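Local coordinates for Low molecular weight phosphotyrosine protein phosphatase (Vibrio cholerae, PDB 6U1P), which probably removes phosphate from protein tyrosines, in a tyrosine phosphoregulatory system controlling exopolysaccharide biosynthesis and biofilm formation, at residues T50-K55 against N70-V75; Q78-H83 against I100-H105. All blocks are in the same frame, centred on the assembly; numbering follows the deposited sequence.

Interaction 1. Residues T50-K55 against N70-V75; sequences TMPDDK and NPVQQV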
loop_
_atom_site.group_PDB
_atom_site.type_symbol
_atom_site.label_atom_id
_atom_site.label_comp_id
_atom_site.label_asym_id
_atom_site.label_seq_id
_atom_site.Cartn_x
_atom_site.Cartn_y
_atom_site.Cartn_z
ATOM N N THR B 50 -16.333 -3.416 0.555
ATOM C CA THR B 50 -17.339 -3.578 -0.488
ATOM C C THR B 50 -16.722 -3.775 -1.867
ATOM O O THR B 50 -17.165 -4.652 -2.615
ATOM C CB THR B 50 -18.273 -2.360 -0.518
ATOM O OG1 THR B 50 -18.980 -2.265 0.728
ATOM C CG2 THR B 50 -19.264 -2.450 -1.681
ATOM N N MET B 51 -15.669 -3.019 -2.189
ATOM C CA MET B 51 -14.972 -2.937 -3.462
ATOM C C MET B 51 -13.515 -3.339 -3.286
ATOM O O MET B 51 -12.962 -3.202 -2.196
ATOM C CB MET B 51 -15.006 -1.509 -4.035
ATOM C CG MET B 51 -16.328 -1.059 -4.624
ATOM S SD MET B 51 -16.770 -2.016 -6.084
ATOM C CE MET B 51 -18.143 -2.942 -5.409
ATOM N N PRO B 52 -12.866 -3.796 -4.347
ATOM C CA PRO B 52 -11.437 -4.138 -4.270
ATOM C C PRO B 52 -10.566 -2.912 -4.022
ATOM O O PRO B 52 -11.015 -1.771 -4.086
ATOM C CB PRO B 52 -11.148 -4.743 -5.646
ATOM C CG PRO B 52 -12.467 -5.221 -6.138
ATOM C CD PRO B 52 -13.478 -4.235 -5.612
ATOM N N ASP B 53 -9.292 -3.176 -3.725
ATOM C CA ASP B 53 -8.347 -2.116 -3.381
ATOM C C ASP B 53 -8.096 -1.201 -4.570
ATOM O O ASP B 53 -7.827 -1.669 -5.679
ATOM C CB ASP B 53 -7.018 -2.723 -2.912
ATOM C CG ASP B 53 -6.074 -1.691 -2.263
ATOM O OD1 ASP B 53 -5.861 -0.579 -2.806
ATOM O OD2 ASP B 53 -5.528 -2.010 -1.191
ATOM N N ASP B 54 -8.121 0.113 -4.309
ATOM C CA ASP B 54 -7.839 1.105 -5.346
ATOM C C ASP B 54 -6.477 0.886 -5.991
ATOM O O ASP B 54 -6.314 1.120 -7.193
ATOM C CB ASP B 54 -7.927 2.519 -4.771
ATOM C CG ASP B 54 -9.355 3.014 -4.687
ATOM O OD1 ASP B 54 -10.266 2.251 -5.089
ATOM O OD2 ASP B 54 -9.567 4.153 -4.220
ATOM N N LYS B 55 -5.478 0.454 -5.216
ATOM C CA LYS B 55 -4.157 0.303 -5.813
ATOM C C LYS B 55 -4.092 -0.916 -6.721
ATOM O O LYS B 55 -3.349 -0.916 -7.711
ATOM C CB LYS B 55 -3.098 0.181 -4.728
ATOM C CG LYS B 55 -3.136 1.246 -3.665
ATOM C CD LYS B 55 -2.401 0.727 -2.446
ATOM C CE LYS B 55 -0.896 0.862 -2.632
ATOM N NZ LYS B 55 -0.380 2.197 -2.157
ATOM N N ASN B 70 -16.663 -6.576 -9.755
ATOM C CA ASN B 70 -17.706 -7.070 -8.885
ATOM C C ASN B 70 -17.428 -6.735 -7.420
ATOM O O ASN B 70 -16.280 -6.512 -7.028
ATOM C CB ASN B 70 -17.854 -8.565 -9.078
ATOM C CG ASN B 70 -18.563 -8.882 -10.381
ATOM O OD1 ASN B 70 -19.738 -8.563 -10.535
ATOM N ND2 ASN B 70 -17.832 -9.435 -11.348
ATOM N N PRO B 71 -18.476 -6.657 -6.610
ATOM C CA PRO B 71 -18.288 -6.507 -5.165
ATOM C C PRO B 71 -17.456 -7.647 -4.608
ATOM O O PRO B 71 -17.452 -8.758 -5.138
ATOM C CB PRO B 71 -19.719 -6.554 -4.612
ATOM C CG PRO B 71 -20.598 -6.177 -5.769
ATOM C CD PRO B 71 -19.899 -6.725 -6.979
ATOM N N VAL B 72 -16.704 -7.322 -3.556
ATOM C CA VAL B 72 -15.998 -8.311 -2.753
ATOM C C VAL B 72 -16.966 -9.383 -2.253
ATOM O O VAL B 72 -18.065 -9.074 -1.776
ATOM C CB VAL B 72 -15.310 -7.598 -1.571
ATOM C CG1 VAL B 72 -14.680 -8.623 -0.600
ATOM C CG2 VAL B 72 -14.286 -6.576 -2.073
ATOM N N GLN B 73 -16.534 -10.647 -2.295
ATOM C CA GLN B 73 -17.358 -11.698 -1.708
ATOM C C GLN B 73 -16.486 -12.813 -1.147
ATOM O O GLN B 73 -15.392 -13.087 -1.650
ATOM C CB GLN B 73 -18.348 -12.274 -2.730
ATOM C CG GLN B 73 -17.688 -12.664 -4.022
ATOM C CD GLN B 73 -18.588 -13.505 -4.917
ATOM O OE1 GLN B 73 -19.822 -13.441 -4.822
ATOM N NE2 GLN B 73 -17.970 -14.311 -5.787
ATOM N N GLN B 74 -16.994 -13.470 -0.114
ATOM C CA GLN B 74 -16.316 -14.628 0.442
ATOM C C GLN B 74 -16.789 -15.903 -0.255
ATOM O O GLN B 74 -17.922 -15.994 -0.736
ATOM C CB GLN B 74 -16.543 -14.734 1.947
ATOM C CG GLN B 74 -15.735 -15.859 2.600
ATOM C CD GLN B 74 -15.981 -15.983 4.101
ATOM O OE1 GLN B 74 -17.101 -15.812 4.569
ATOM N NE2 GLN B 74 -14.928 -16.291 4.855
ATOM N N VAL B 75 -15.886 -16.884 -0.332
ATOM C CA VAL B 75 -16.238 -18.174 -0.909
ATOM C C VAL B 75 -17.351 -18.829 -0.088
ATOM O O VAL B 75 -17.459 -18.635 1.133
ATOM C CB VAL B 75 -15.003 -19.089 -0.991
ATOM C CG1 VAL B 75 -14.508 -19.460 0.398
ATOM C CG2 VAL B 75 -15.322 -20.343 -1.785
#

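Interaction 2. Residues Q78-H83 against I100-H105; sequences QDFIEH and ICPAEH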
loop_
_atom_site.group_PDB
_atom_site.type_symbol
_atom_site.label_atom_id
_atom_site.label_comp_id
_atom_site.label_asym_id
_atom_site.label_seq_id
_atom_site.Cartn_x
_atom_site.Cartn_y
_atom_site.Cartn_z
ATOM N N GLN B 78 -21.655 -23.467 -2.153
ATOM C CA GLN B 78 -22.145 -23.601 -3.522
ATOM C C GLN B 78 -21.054 -23.342 -4.554
ATOM O O GLN B 78 -21.130 -23.855 -5.679
ATOM C CB GLN B 78 -23.322 -22.657 -3.756
ATOM C CG GLN B 78 -24.228 -23.082 -4.900
ATOM C CD GLN B 78 -24.951 -24.385 -4.619
ATOM O OE1 GLN B 78 -24.956 -24.875 -3.493
ATOM N NE2 GLN B 78 -25.565 -24.954 -5.646
ATOM N N ASP B 79 -20.045 -22.541 -4.203
ATOM C CA ASP B 79 -18.949 -22.275 -5.128
ATOM C C ASP B 79 -18.215 -23.561 -5.505
ATOM O O ASP B 79 -17.799 -23.728 -6.661
ATOM C CB ASP B 79 -17.978 -21.257 -4.520
ATOM C CG ASP B 79 -18.540 -19.831 -4.507
ATOM O OD1 ASP B 79 -19.274 -19.447 -5.443
ATOM O OD2 ASP B 79 -18.245 -19.091 -3.549
ATOM N N PHE B 80 -18.031 -24.477 -4.544
ATOM C CA PHE B 80 -17.351 -25.740 -4.838
ATOM C C PHE B 80 -18.165 -26.632 -5.772
ATOM O O PHE B 80 -17.592 -27.455 -6.496
ATOM C CB PHE B 80 -17.051 -26.499 -3.546
ATOM C CG PHE B 80 -16.173 -25.740 -2.590
ATOM C CD1 PHE B 80 -14.881 -25.386 -2.950
ATOM C CD2 PHE B 80 -16.636 -25.390 -1.329
ATOM C CE1 PHE B 80 -14.068 -24.687 -2.071
ATOM C CE2 PHE B 80 -15.835 -24.693 -0.449
ATOM C CZ PHE B 80 -14.548 -24.334 -0.821
ATOM N N ILE B 81 -19.485 -26.485 -5.777
ATOM C CA ILE B 81 -20.326 -27.265 -6.675
ATOM C C ILE B 81 -20.512 -26.559 -8.008
ATOM O O ILE B 81 -20.349 -27.165 -9.072
ATOM C CB ILE B 81 -21.691 -27.539 -6.008
ATOM C CG1 ILE B 81 -21.508 -28.135 -4.606
ATOM C CG2 ILE B 81 -22.541 -28.432 -6.895
ATOM C CD1 ILE B 81 -22.675 -27.884 -3.683
ATOM N N GLU B 82 -20.818 -25.260 -7.965
ATOM C CA GLU B 82 -21.232 -24.557 -9.174
ATOM C C GLU B 82 -20.069 -24.319 -10.130
ATOM O O GLU B 82 -20.275 -24.275 -11.350
ATOM C CB GLU B 82 -21.905 -23.235 -8.801
ATOM C CG GLU B 82 -22.567 -22.506 -9.970
ATOM C CD GLU B 82 -24.078 -22.745 -10.054
ATOM O OE1 GLU B 82 -24.674 -23.248 -9.076
ATOM O OE2 GLU B 82 -24.671 -22.415 -11.106
ATOM N N HIS B 83 -18.849 -24.188 -9.608
ATOM C CA HIS B 83 -17.699 -23.804 -10.416
ATOM C C HIS B 83 -16.940 -25.030 -10.910
ATOM O O HIS B 83 -16.809 -26.038 -10.209
ATOM C CB HIS B 83 -16.756 -22.915 -9.612
ATOM C CG HIS B 83 -17.290 -21.542 -9.351
ATOM N ND1 HIS B 83 -17.585 -20.653 -10.362
ATOM C CD2 HIS B 83 -17.575 -20.903 -8.193
ATOM C CE1 HIS B 83 -18.016 -19.518 -9.837
ATOM N NE2 HIS B 83 -18.019 -19.643 -8.523
ATOM N N ILE B 100 -12.067 -26.841 3.678
ATOM C CA ILE B 100 -13.518 -26.729 3.700
ATOM C C ILE B 100 -14.157 -27.256 2.423
ATOM O O ILE B 100 -15.361 -27.086 2.226
ATOM C CB ILE B 100 -13.954 -25.274 3.962
ATOM C CG1 ILE B 100 -13.394 -24.356 2.872
ATOM C CG2 ILE B 100 -13.515 -24.829 5.354
ATOM C CD1 ILE B 100 -13.960 -22.946 2.905
ATOM N N CYS B 101 -13.374 -27.867 1.532
ATOM C CA CYS B 101 -13.915 -28.377 0.278
ATOM C C CYS B 101 -14.369 -29.821 0.427
ATOM O O CYS B 101 -13.548 -30.686 0.757
ATOM C CB CYS B 101 -12.890 -28.280 -0.830
ATOM S SG CYS B 101 -13.540 -28.786 -2.419
ATOM N N PRO B 102 -15.637 -30.129 0.170
ATOM C CA PRO B 102 -16.072 -31.524 0.202
ATOM C C PRO B 102 -15.337 -32.349 -0.847
ATOM O O PRO B 102 -15.005 -31.859 -1.927
ATOM C CB PRO B 102 -17.576 -31.431 -0.087
ATOM C CG PRO B 102 -17.783 -30.121 -0.701
ATOM C CD PRO B 102 -16.760 -29.215 -0.083
ATOM N N ALA B 103 -15.100 -33.624 -0.503
ATOM C CA ALA B 103 -14.180 -34.486 -1.248
ATOM C C ALA B 103 -14.582 -34.671 -2.704
ATOM O O ALA B 103 -13.718 -34.883 -3.560
ATOM C CB ALA B 103 -14.082 -35.842 -0.563
ATOM N N GLU B 104 -15.871 -34.545 -3.005
ATOM C CA GLU B 104 -16.385 -34.652 -4.363
ATOM C C GLU B 104 -15.806 -33.595 -5.309
ATOM O O GLU B 104 -15.822 -33.788 -6.526
ATOM C CB GLU B 104 -17.920 -34.535 -4.318
ATOM C CG GLU B 104 -18.613 -35.293 -3.159
ATOM C CD GLU B 104 -18.536 -34.597 -1.813
ATOM O OE1 GLU B 104 -17.483 -34.032 -1.511
ATOM O OE2 GLU B 104 -19.495 -34.654 -1.013
ATOM N N HIS B 105 -15.312 -32.472 -4.788
ATOM C CA HIS B 105 -14.856 -31.351 -5.612
ATOM C C HIS B 105 -13.397 -30.957 -5.377
ATOM O O HIS B 105 -12.923 -29.988 -5.985
ATOM C CB HIS B 105 -15.774 -30.147 -5.367
ATOM C CG HIS B 105 -17.220 -30.452 -5.611
ATOM N ND1 HIS B 105 -17.653 -31.225 -6.669
ATOM C CD2 HIS B 105 -18.334 -30.085 -4.938
ATOM C CE1 HIS B 105 -18.971 -31.317 -6.638
ATOM N NE2 HIS B 105 -19.409 -30.635 -5.597
#

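Interaction 1. Residues T50-K55 against N70-V75
The flat Met51-Pro52 peptide turns one face to Val72, whose CG2 stands almost straight above Met51 C at 3.5 Å. The preceding carbonyl, that of Thr50, is met from above its plane: Val72 N donates a hydrogen bond to Thr50 O at 2.9 Å, from 36° out of the carbonyl plane. At the same oxygen Pro71 CA adds a CH···O contact of 3.3 Å to Thr50 O. The compact apolar ring of Pro52 suits its buried place, lying with CD 3.9 Å from Asn70 O and also packing on Pro20 of helix 18-32. Both segments belong to the low molecular weight phosphatase fold, where they flank the C-X5-R phosphate-binding loop between the predicted nucleophile Cys12 and Arg18. Val72 touches Asn15 and Leu16 of that loop, and its side chain is about 9 Å from that of Cys12. Met51 is flexible enough to fold back on Pro71: with CG beside the backbone N (chi1 -75°) and further bends at chi2 and chi3, its CE reaches Pro71 CA at 3.6 Å. Beyond, Asp53 is the N-cap of helix 54-62, its OD1 accepting from Lys55 N at 2.6 Å. Asn70 ND2 hydrogen-bonds to Glu23 OE2 of helix 18-32.

Interaction 2. Residues Q78-H83 against I100-H105
Phe80 meets Cys101 through one ring face, with Cys101 CA 4.1 Å from the ring centroid and just 7° off its normal, a CH-pi contact. The thiol joins in obliquely as a sulfur-aromatic contact, Cys101 SG lying 3.7 Å from Phe80 CD1. With chi1 at -176° the sulfur points away from its own backbone N and sits out over the CD1 and CG side of the ring. Cysteine fits here because it is small enough to let its main chain approach the aromatic face, yet brings a polarisable atom to it.

Apolar packing continues round the same ring. Ile100 crosses Phe80 at about a right angle, its CG1 3.9 Å from Phe80 CZ, and Pro102 sets CD 4.0 Å from Phe80 CD2, again crosswise. A broad, flat phenyl can thus serve three consecutive residues at once.

His105 is held by a carbonyl over its ring and by Ile81. Phe80 O lies over one face of the imidazole, 3.1 Å from His105 CD2, and Glu104 CB backs the opposite face; a carbonyl oxygen placed so would, if anything, favour a positively charged ring. Ile81 CG1 comes at the imidazole obliquely, 3.4 Å from His105 NE2.

Among backbone bonds, His105 N to Pro102 O, 2.9 Å, closes the turn that presents His105. Outside the two segments, Gln77 NE2 hydrogen-bonds to Ile100 O.

The contact joins the short helix 77-82 to the connection between helix 91-100 and strand 109-111, while Asp79 of the helix and His83 just after it pack on Leu9 of strand 6-12.

The two contacts follow in series along the chain, interaction 1 closing before interaction 2 opens, with centres 22 Å apart. Interaction 1 brings the entry to helix 54-62 against the loop that follows that helix; the same loop leads into helix 77-82, the first partner of interaction 2. They touch where this loop meets the helix, Val75 CG2 packing 4.2 Å from Phe80 CZ. Both belong to the connections around one parallel four-stranded sheet, in the order 37-43, 6-12, 85-88, 109-111. Interaction 1 lies beside the predicted catalytic loop, whereas interaction 2, away from the annotated sites, joins structural elements that flank strand 85-88 in sequence.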